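Local atomic coordinates of extracellular ligand-binding receptor (Desulfitobacterium hafniense, PDB entry 4Q6B), a protein that probably captures leucine and related amino acids outside the cell and delivers them to an ABC transporter for uptake. Residues Ile13-Pro18 / Leu48-Ala53; Ala77-Arg82 / Asp291-Leu296; Tyr285-Tyr290 / Glu322-Met327. One frame throughout, in Å; residues are numbered along the deposited sequence. Where two conformers were deposited one is given.

Contact 1 of 3, residues Ile13-Pro18 / Leu48-Ala53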
loop_
_atom_site.group_PDB
_atom_site.type_symbol
_atom_site.label_atom_id
_atom_site.label_comp_id
_atom_site.label_asym_id
_atom_site.label_seq_id
_atom_site.Cartn_x
_atom_site.Cartn_y
_atom_site.Cartn_z
ATOM N N ILE A 13 -6.830 -5.241 -19.567
ATOM C CA ILE A 13 -5.802 -5.060 -18.528
ATOM C C ILE A 13 -5.806 -6.314 -17.671
ATOM O O ILE A 13 -6.886 -6.756 -17.260
ATOM C CB ILE A 13 -6.118 -3.825 -17.659
ATOM C CG1 ILE A 13 -5.958 -2.569 -18.514
ATOM C CG2 ILE A 13 -5.184 -3.751 -16.437
ATOM C CD1 ILE A 13 -6.326 -1.276 -17.725
ATOM N N GLY A 14 -4.626 -6.901 -17.463
ATOM C CA GLY A 14 -4.484 -8.028 -16.508
ATOM C C GLY A 14 -4.472 -7.567 -15.052
ATOM O O GLY A 14 -4.003 -6.468 -14.713
ATOM N N VAL A 15 -4.999 -8.401 -14.149
ATOM C CA VAL A 15 -4.944 -8.073 -12.718
ATOM C C VAL A 15 -4.528 -9.362 -12.010
ATOM O O VAL A 15 -5.135 -10.410 -12.229
ATOM C CB VAL A 15 -6.305 -7.606 -12.133
ATOM C CG1 VAL A 15 -6.118 -7.203 -10.667
ATOM C CG2 VAL A 15 -6.922 -6.426 -13.017
ATOM N N ALA A 16 -3.529 -9.261 -11.130
ATOM C CA ALA A 16 -3.049 -10.402 -10.335
ATOM C C ALA A 16 -3.213 -10.023 -8.860
ATOM O O ALA A 16 -2.636 -9.006 -8.407
ATOM C CB ALA A 16 -1.582 -10.665 -10.658
ATOM N N TRP A 17 -3.996 -10.815 -8.099
ATOM C CA TRP A 17 -4.343 -10.465 -6.718
ATOM C C TRP A 17 -4.790 -11.698 -5.998
ATOM O O TRP A 17 -5.206 -12.641 -6.651
ATOM C CB TRP A 17 -5.532 -9.462 -6.714
ATOM C CG TRP A 17 -5.730 -8.681 -5.449
ATOM C CD1 TRP A 17 -6.717 -8.854 -4.541
ATOM C CD2 TRP A 17 -4.957 -7.550 -5.014
ATOM N NE1 TRP A 17 -6.604 -7.897 -3.512
ATOM C CE2 TRP A 17 -5.532 -7.090 -3.800
ATOM C CE3 TRP A 17 -3.843 -6.868 -5.556
ATOM C CZ2 TRP A 17 -5.027 -5.968 -3.102
ATOM C CZ3 TRP A 17 -3.342 -5.764 -4.867
ATOM C CH2 TRP A 17 -3.932 -5.336 -3.658
ATOM N N PRO A 18 -4.683 -11.728 -4.659
ATOM C CA PRO A 18 -5.200 -12.907 -3.971
ATOM C C PRO A 18 -6.713 -12.736 -3.769
ATOM O O PRO A 18 -7.197 -12.577 -2.635
ATOM C CB PRO A 18 -4.457 -12.911 -2.630
ATOM C CG PRO A 18 -3.344 -11.910 -2.791
ATOM C CD PRO A 18 -3.822 -10.913 -3.775
ATOM N N LEU A 48 -13.273 -1.596 -22.370
ATOM C CA LEU A 48 -12.229 -2.027 -21.442
ATOM C C LEU A 48 -12.706 -3.247 -20.641
ATOM O O LEU A 48 -13.834 -3.252 -20.153
ATOM C CB LEU A 48 -11.894 -0.884 -20.477
ATOM C CG LEU A 48 -10.854 -1.208 -19.396
ATOM C CD1 LEU A 48 -9.519 -1.704 -19.984
ATOM C CD2 LEU A 48 -10.657 0.077 -18.587
ATOM N N SER A 49 -11.879 -4.287 -20.573
ATOM C CA SER A 49 -12.198 -5.470 -19.771
ATOM C C SER A 49 -11.021 -5.921 -18.936
ATOM O O SER A 49 -9.846 -5.697 -19.272
ATOM C CB SER A 49 -12.655 -6.632 -20.652
ATOM O OG SER A 49 -13.861 -6.253 -21.294
ATOM N N LEU A 50 -11.306 -6.586 -17.829
ATOM C CA LEU A 50 -10.205 -7.054 -17.018
ATOM C C LEU A 50 -10.008 -8.533 -17.216
ATOM O O LEU A 50 -10.963 -9.281 -17.491
ATOM C CB LEU A 50 -10.460 -6.791 -15.523
ATOM C CG LEU A 50 -10.765 -5.364 -15.131
ATOM C CD1 LEU A 50 -11.005 -5.282 -13.592
ATOM C CD2 LEU A 50 -9.588 -4.482 -15.519
ATOM N N VAL A 51 -8.760 -8.966 -17.122
ATOM C CA VAL A 51 -8.445 -10.412 -17.069
ATOM C C VAL A 51 -7.895 -10.678 -15.683
ATOM O O VAL A 51 -6.762 -10.349 -15.401
ATOM C CB VAL A 51 -7.407 -10.835 -18.138
ATOM C CG1 VAL A 51 -7.067 -12.358 -18.056
ATOM C CG2 VAL A 51 -7.910 -10.501 -19.565
ATOM N N LYS A 52 -8.706 -11.280 -14.818
ATOM C CA LYS A 52 -8.315 -11.423 -13.415
ATOM C C LYS A 52 -7.673 -12.783 -13.159
ATOM O O LYS A 52 -8.218 -13.846 -13.527
ATOM C CB LYS A 52 -9.508 -11.188 -12.471
ATOM C CG LYS A 52 -10.076 -9.743 -12.524
ATOM C CD LYS A 52 -11.182 -9.473 -11.488
ATOM C CE LYS A 52 -12.495 -10.024 -11.903
ATOM N NZ LYS A 52 -13.527 -9.414 -11.006
ATOM N N ALA A 53 -6.525 -12.780 -12.484
ATOM C CA ALA A 53 -5.892 -14.043 -12.108
ATOM C C ALA A 53 -5.626 -13.990 -10.609
ATOM O O ALA A 53 -5.201 -12.966 -10.113
ATOM C CB ALA A 53 -4.568 -14.213 -12.876
#
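The backbone carbonyl of Val15 takes the shortest hydrogen bond of this pair: Ala53 N reaches Val15 O at 2.8 Å. The same oxygen receives a CA-H...O contact from Lys52 CA. Val51 links to the neighbouring strand through both of its backbone polar atoms: Val51 N donates to Ile13 O and Val51 O accepts from Val15 N, each at 2.9 Å. Two longer bonds flank these, Ile13 N to Ser49 O at 3.1 Å and Trp17 N to Ala53 O at 3.2 Å. This is regular parallel pairing. The two strands belong to the first beta-alpha-beta unit, with helix 26-39 between them, and 47-54 is an edge strand of the five-stranded parallel sheet. On the face of Ile13, Val15 and Leu50 the contact is made by apolar side chains, while Lys52 turns its end away. With CG beside its own N (chi1 -55°), Leu50 brings its CD2 to 4.1 Å from Ile13 CB and equally far from Val15 CG2. Ile13 CD1 meets Leu48 CD1 at 3.9 Å, the two side chains crossing at a slant. Helix 26-39 covers this face through Leu30, which touches Val15 and Leu50. Ala16 and Ala53 lie on the other face, under Ile65 of helix 59-70.

Contact 2 of 3, residues Ala77-Arg82 / Asp291-Leu296. With LEU (leucine), chain B.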
loop_
_atom_site.group_PDB
_atom_site.type_symbol
_atom_site.label_atom_id
_atom_site.label_comp_id
_atom_site.label_asym_id
_atom_site.label_seq_id
_atom_site.Cartn_x
_atom_site.Cartn_y
_atom_site.Cartn_z
ATOM N N ALA A 77 -1.455 -3.899 -20.041
ATOM C CA ALA A 77 -0.809 -3.539 -18.768
ATOM C C ALA A 77 -1.320 -4.522 -17.713
ATOM O O ALA A 77 -2.329 -5.219 -17.918
ATOM C CB ALA A 77 -1.161 -2.103 -18.359
ATOM N N VAL A 78 -0.614 -4.589 -16.584
ATOM C CA VAL A 78 -1.018 -5.398 -15.427
ATOM C C VAL A 78 -1.069 -4.582 -14.144
ATOM O O VAL A 78 -0.161 -3.783 -13.848
ATOM C CB VAL A 78 -0.027 -6.606 -15.250
ATOM C CG1 VAL A 78 -0.310 -7.462 -13.957
ATOM C CG2 VAL A 78 -0.088 -7.450 -16.487
ATOM N N ILE A 79 -2.140 -4.815 -13.375
ATOM C CA ILE A 79 -2.325 -4.247 -12.029
ATOM C C ILE A 79 -2.002 -5.379 -11.064
ATOM O O ILE A 79 -2.603 -6.445 -11.135
ATOM C CB ILE A 79 -3.787 -3.780 -11.787
ATOM C CG1 ILE A 79 -4.041 -2.560 -12.672
ATOM C CG2 ILE A 79 -3.957 -3.294 -10.334
ATOM C CD1 ILE A 79 -5.476 -2.102 -12.659
ATOM N N GLY A 80 -1.012 -5.163 -10.208
ATOM C CA GLY A 80 -0.628 -6.159 -9.217
ATOM C C GLY A 80 0.865 -5.995 -8.909
ATOM O O GLY A 80 1.446 -5.024 -9.375
ATOM N N HIS A 81 1.459 -6.890 -8.093
ATOM C CA HIS A 81 0.723 -7.867 -7.275
ATOM C C HIS A 81 0.508 -7.205 -5.892
ATOM O O HIS A 81 0.789 -6.000 -5.721
ATOM C CB HIS A 81 1.527 -9.176 -7.149
ATOM C CG HIS A 81 1.708 -9.899 -8.457
ATOM N ND1 HIS A 81 1.358 -11.230 -8.617
ATOM C CD2 HIS A 81 2.173 -9.488 -9.665
ATOM C CE1 HIS A 81 1.598 -11.603 -9.860
ATOM N NE2 HIS A 81 2.096 -10.568 -10.519
ATOM N N ARG A 82 0.021 -7.952 -4.906
ATOM C CA ARG A 82 -0.274 -7.334 -3.596
ATOM C C ARG A 82 0.969 -7.386 -2.727
ATOM O O ARG A 82 1.461 -6.345 -2.235
ATOM C CB ARG A 82 -1.376 -8.107 -2.879
ATOM C CG ARG A 82 -1.832 -7.439 -1.570
ATOM C CD ARG A 82 -2.988 -8.255 -0.945
ATOM N NE ARG A 82 -3.545 -7.688 0.291
ATOM C CZ ARG A 82 -3.195 -8.068 1.514
ATOM N NH1 ARG A 82 -3.767 -7.498 2.570
ATOM N NH2 ARG A 82 -2.273 -9.011 1.673
ATOM N N ASP A 291 -8.048 3.970 -8.638
ATOM C CA ASP A 291 -7.128 4.931 -9.242
ATOM C C ASP A 291 -6.193 4.236 -10.250
ATOM O O ASP A 291 -5.834 4.874 -11.290
ATOM C CB ASP A 291 -6.277 5.668 -8.191
ATOM C CG ASP A 291 -6.977 6.914 -7.633
ATOM O OD1 ASP A 291 -8.098 7.285 -8.071
ATOM O OD2 ASP A 291 -6.387 7.524 -6.718
ATOM N N ALA A 292 -5.864 2.967 -10.029
ATOM C CA ALA A 292 -4.924 2.328 -10.955
ATOM C C ALA A 292 -5.585 2.151 -12.320
ATOM O O ALA A 292 -4.954 2.311 -13.338
ATOM C CB ALA A 292 -4.485 0.949 -10.426
ATOM N N VAL A 293 -6.840 1.721 -12.326
ATOM C CA VAL A 293 -7.582 1.530 -13.568
ATOM C C VAL A 293 -7.762 2.874 -14.262
ATOM O O VAL A 293 -7.533 2.982 -15.473
ATOM C CB VAL A 293 -8.971 0.864 -13.330
ATOM C CG1 VAL A 293 -9.863 0.951 -14.604
ATOM C CG2 VAL A 293 -8.819 -0.578 -12.896
ATOM N N ILE A 294 -8.104 3.915 -13.502
ATOM C CA ILE A 294 -8.379 5.195 -14.143
ATOM C C ILE A 294 -7.073 5.756 -14.740
ATOM O O ILE A 294 -7.071 6.310 -15.870
ATOM C CB ILE A 294 -9.010 6.221 -13.189
ATOM C CG1 ILE A 294 -10.380 5.751 -12.660
ATOM C CG2 ILE A 294 -9.212 7.569 -13.920
ATOM C CD1 ILE A 294 -11.393 5.439 -13.711
ATOM N N LEU A 295 -5.981 5.631 -13.974
ATOM C CA LEU A 295 -4.654 6.102 -14.388
ATOM C C LEU A 295 -4.231 5.379 -15.671
ATOM O O LEU A 295 -3.863 6.007 -16.667
ATOM C CB LEU A 295 -3.610 5.803 -13.292
ATOM C CG LEU A 295 -3.298 6.729 -12.103
ATOM C CD1 LEU A 295 -2.921 5.984 -10.800
ATOM C CD2 LEU A 295 -2.180 7.687 -12.498
ATOM N N LEU A 296 -4.329 4.054 -15.661
ATOM C CA LEU A 296 -3.886 3.280 -16.840
ATOM C C LEU A 296 -4.750 3.599 -18.063
ATOM O O LEU A 296 -4.269 3.685 -19.215
ATOM C CB LEU A 296 -3.911 1.782 -16.588
ATOM C CG LEU A 296 -2.875 1.301 -15.600
ATOM C CD1 LEU A 296 -3.180 -0.161 -15.209
ATOM C CD2 LEU A 296 -1.483 1.387 -16.223
HETATM N N LEU B . 2.249 -3.652 1.859
HETATM C CA LEU B . 2.321 -5.118 1.872
HETATM C C LEU B . 3.497 -5.605 1.042
HETATM O O LEU B . 3.786 -6.794 0.995
HETATM C CB LEU B . 1.014 -5.696 1.329
HETATM C CG LEU B . -0.022 -5.311 2.391
HETATM C CD1 LEU B . -1.237 -4.698 1.759
HETATM C CD2 LEU B . -0.401 -6.452 3.325
HETATM O OXT LEU B . 4.192 -4.772 0.442
#
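Ile79 and Leu296 run past each other in opposite directions, and Ile79 CG1 comes to 3.6 Å from Leu296 CD1. The CG1 branch of Ile79 stands beside its own N (chi1 -69°). That branch carries CD1 to the helix. There it meets the methyl of Ala292, and Ile79 CD1 lies 3.7 Å from Val293 CG2. Val293 stands nearly square to Ile79. Ala292, Val293 and Leu296, one turn on from Ala292, together surround the ethyl end. The other methyl of Leu296, CD2, meets Ala77 CB at 4.1 Å. No hydrogen bond crosses this buried, wholly apolar seam. It is the helix-on-sheet layer of an alpha/beta lobe: segment 291-296 of helix 284-301 runs nearly antiparallel to 77-79, at 165°, the segment axes 9.8 Å apart at closest approach. Beyond the strand, a cis peptide joins Gly80 to His81 and the chain passes into the leucine pocket. Arg82 extends from CG to NE and lays one face of its guanidinium against the isobutyl end of the bound leucine, with Arg82 NH2 3.6 Å from leucine CD2. An alanine in place of Arg82 is likely to strip the cover from the ligand methyls and take a neighbour from Trp17. Ile13 adds to the same core, touching both Ile79 and Leu296.

Contact 3 of 3, residues Tyr285-Tyr290 / Glu322-Met327. With LEU (leucine), chain B.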
loop_
_atom_site.group_PDB
_atom_site.type_symbol
_atom_site.label_atom_id
_atom_site.label_comp_id
_atom_site.label_asym_id
_atom_site.label_seq_id
_atom_site.Cartn_x
_atom_site.Cartn_y
_atom_site.Cartn_z
ATOM N N TYR A 285 -7.817 -0.293 -0.388
ATOM C CA TYR A 285 -7.497 -1.102 -1.582
ATOM C C TYR A 285 -8.476 -0.921 -2.747
ATOM O O TYR A 285 -8.047 -0.894 -3.927
ATOM C CB TYR A 285 -7.400 -2.594 -1.195
ATOM C CG TYR A 285 -6.362 -2.779 -0.113
ATOM C CD1 TYR A 285 -5.019 -2.600 -0.380
ATOM C CD2 TYR A 285 -6.763 -2.999 1.205
ATOM C CE1 TYR A 285 -4.060 -2.730 0.648
ATOM C CE2 TYR A 285 -5.837 -3.118 2.220
ATOM C CZ TYR A 285 -4.488 -2.982 1.938
ATOM O OH TYR A 285 -3.583 -3.102 2.982
ATOM N N ALA A 286 -9.775 -0.751 -2.418
ATOM C CA ALA A 286 -10.763 -0.417 -3.458
ATOM C C ALA A 286 -10.347 0.895 -4.114
ATOM O O ALA A 286 -10.431 1.039 -5.345
ATOM C CB ALA A 286 -12.123 -0.221 -2.865
ATOM N N ALA A 287 -9.924 1.849 -3.281
ATOM C CA ALA A 287 -9.502 3.170 -3.798
ATOM C C ALA A 287 -8.228 3.115 -4.661
ATOM O O ALA A 287 -8.157 3.744 -5.721
ATOM C CB ALA A 287 -9.331 4.173 -2.617
ATOM N N ALA A 288 -7.229 2.372 -4.211
ATOM C CA ALA A 288 -5.986 2.176 -4.975
ATOM C C ALA A 288 -6.244 1.431 -6.295
ATOM O O ALA A 288 -5.692 1.788 -7.343
ATOM C CB ALA A 288 -4.964 1.439 -4.104
ATOM N N GLY A 289 -7.089 0.400 -6.247
ATOM C CA GLY A 289 -7.502 -0.296 -7.477
ATOM C C GLY A 289 -8.226 0.617 -8.451
ATOM O O GLY A 289 -7.984 0.579 -9.677
ATOM N N TYR A 290 -9.151 1.434 -7.941
ATOM C CA TYR A 290 -9.896 2.362 -8.761
ATOM C C TYR A 290 -8.926 3.353 -9.426
ATOM O O TYR A 290 -8.957 3.544 -10.669
ATOM C CB TYR A 290 -10.982 3.057 -7.897
ATOM C CG TYR A 290 -11.871 4.012 -8.678
ATOM C CD1 TYR A 290 -11.484 5.332 -8.917
ATOM C CD2 TYR A 290 -13.096 3.594 -9.165
ATOM C CE1 TYR A 290 -12.324 6.221 -9.610
ATOM C CE2 TYR A 290 -13.926 4.442 -9.877
ATOM C CZ TYR A 290 -13.535 5.765 -10.106
ATOM O OH TYR A 290 -14.379 6.603 -10.809
ATOM N N GLU A 322 -4.561 13.856 -10.673
ATOM C CA GLU A 322 -5.465 13.794 -9.526
ATOM C C GLU A 322 -6.367 12.593 -9.558
ATOM O O GLU A 322 -7.070 12.358 -10.559
ATOM C CB GLU A 322 -6.315 15.069 -9.515
ATOM C CG GLU A 322 -5.481 16.313 -9.577
ATOM C CD GLU A 322 -4.863 16.688 -8.241
ATOM O OE1 GLU A 322 -4.222 17.765 -8.168
ATOM O OE2 GLU A 322 -5.039 15.943 -7.251
ATOM N N GLY A 323 -6.384 11.865 -8.436
ATOM C CA GLY A 323 -7.166 10.644 -8.289
ATOM C C GLY A 323 -7.993 10.721 -7.011
ATOM O O GLY A 323 -7.970 11.731 -6.317
ATOM N N VAL A 324 -8.670 9.623 -6.673
ATOM C CA VAL A 324 -9.475 9.622 -5.455
ATOM C C VAL A 324 -8.614 9.578 -4.212
ATOM O O VAL A 324 -9.041 9.987 -3.134
ATOM C CB VAL A 324 -10.479 8.443 -5.447
ATOM C CG1 VAL A 324 -11.250 8.417 -6.769
ATOM C CG2 VAL A 324 -9.782 7.099 -5.168
HETATM N N MSE A 325 -7.385 9.092 -4.373
HETATM C CA MSE A 325 -6.466 9.005 -3.220
HETATM C C MSE A 325 -5.797 10.357 -2.932
HETATM O O MSE A 325 -5.202 10.541 -1.865
HETATM C CB MSE A 325 -5.396 7.978 -3.528
HETATM C CG MSE A 325 -5.936 6.579 -3.523
HETATM SE SE MSE A 325 -4.491 5.354 -4.033
HETATM C CE MSE A 325 -3.110 5.945 -2.735
ATOM N N GLY A 326 -5.848 11.273 -3.892
ATOM C CA GLY A 326 -5.033 12.489 -3.833
ATOM C C GLY A 326 -4.211 12.673 -5.125
ATOM O O GLY A 326 -4.549 12.129 -6.194
HETATM N N MSE A 327 -3.121 13.424 -5.035
HETATM C CA MSE A 327 -2.349 13.646 -6.235
HETATM C C MSE A 327 -1.266 12.610 -6.414
HETATM O O MSE A 327 -0.457 12.374 -5.502
HETATM C CB MSE A 327 -1.769 15.053 -6.291
HETATM C CG MSE A 327 -1.055 15.275 -7.596
HETATM SE SE MSE A 327 0.848 14.980 -7.390
HETATM C CE MSE A 327 1.277 16.836 -7.063
HETATM N N LEU B . 2.249 -3.652 1.859
HETATM C CA LEU B . 2.321 -5.118 1.872
HETATM C C LEU B . 3.497 -5.605 1.042
HETATM O O LEU B . 3.786 -6.794 0.995
HETATM C CB LEU B . 1.014 -5.696 1.329
HETATM C CG LEU B . -0.022 -5.311 2.391
HETATM C CD1 LEU B . -1.237 -4.698 1.759
HETATM C CD2 LEU B . -0.401 -6.452 3.325
HETATM O OXT LEU B . 4.192 -4.772 0.442
#
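Tyr290 holds its ring carbon CG anti to the backbone N (chi1 -177°), which sends the ring out to Val324. Val324 in turn sets CG1 beside its own N (chi1 -50°), and this places its two methyls on different partners. Val324 CG1 sits 3.7 Å from Tyr290 CE1, coming to the ring obliquely, and the two side chains cross near a right angle. Val324 CG2 rests instead on Ala287, 3.9 Å from Ala287 CB, and also lies near the carbonyl oxygen of that residue. Met325, a selenomethionine in this crystal, puts SE 3.6 Å from Ala288 CA and also touches the methyl of Ala288. The small alanines let both side chains come close to the helix backbone. Val324 and Met325 form the two-residue turn of a tight beta-hairpin between strands 321-323 and 326-328. Gly323 N donates to Gly326 O at 2.9 Å, and a longer bond runs back from Gly326 N to Gly323 O at 3.3 Å. No hydrogen bond joins the two segments, but Asp291 of the same helix takes the backbone N-H groups of Val324 and Met325. At the start of the helical segment, Tyr285 belongs to the leucine pocket, and its CE1 is 3.6 Å from leucine CD1. Helix 265-278 flanks the contact through Phe270, which touches Ala287 and Val324 and meets the Tyr290 ring. Helix 26-39 packs on Tyr290 through Leu32 and Ala33, and strand 253-257 supplies Phe257 beside Ala288 and Met325.

Overall arrangement
Contacts 1 and 2 share the parallel sheet, their centres 9 Å apart. Strand 10-17 is the common neighbour: Gly14 O lies 2.8 Å from Ile79 N and Gly14 N lies 2.9 Å from Ala77 O, both probable hydrogen bonds. Contacts 2 and 3 share helix 284-301, and their centres are 10 Å apart. Asp291 ties them together, its OD1 2.8 Å from Val324 N and its OD2 3.0 Å from Met325 N. The helix therefore meets the sheet in contact 2 and the hairpin in contact 3. Contacts 1 and 3 do not touch; their centres are about 17 Å apart. Contacts 2 and 3 both reach the bound leucine, through Arg82 and Tyr285.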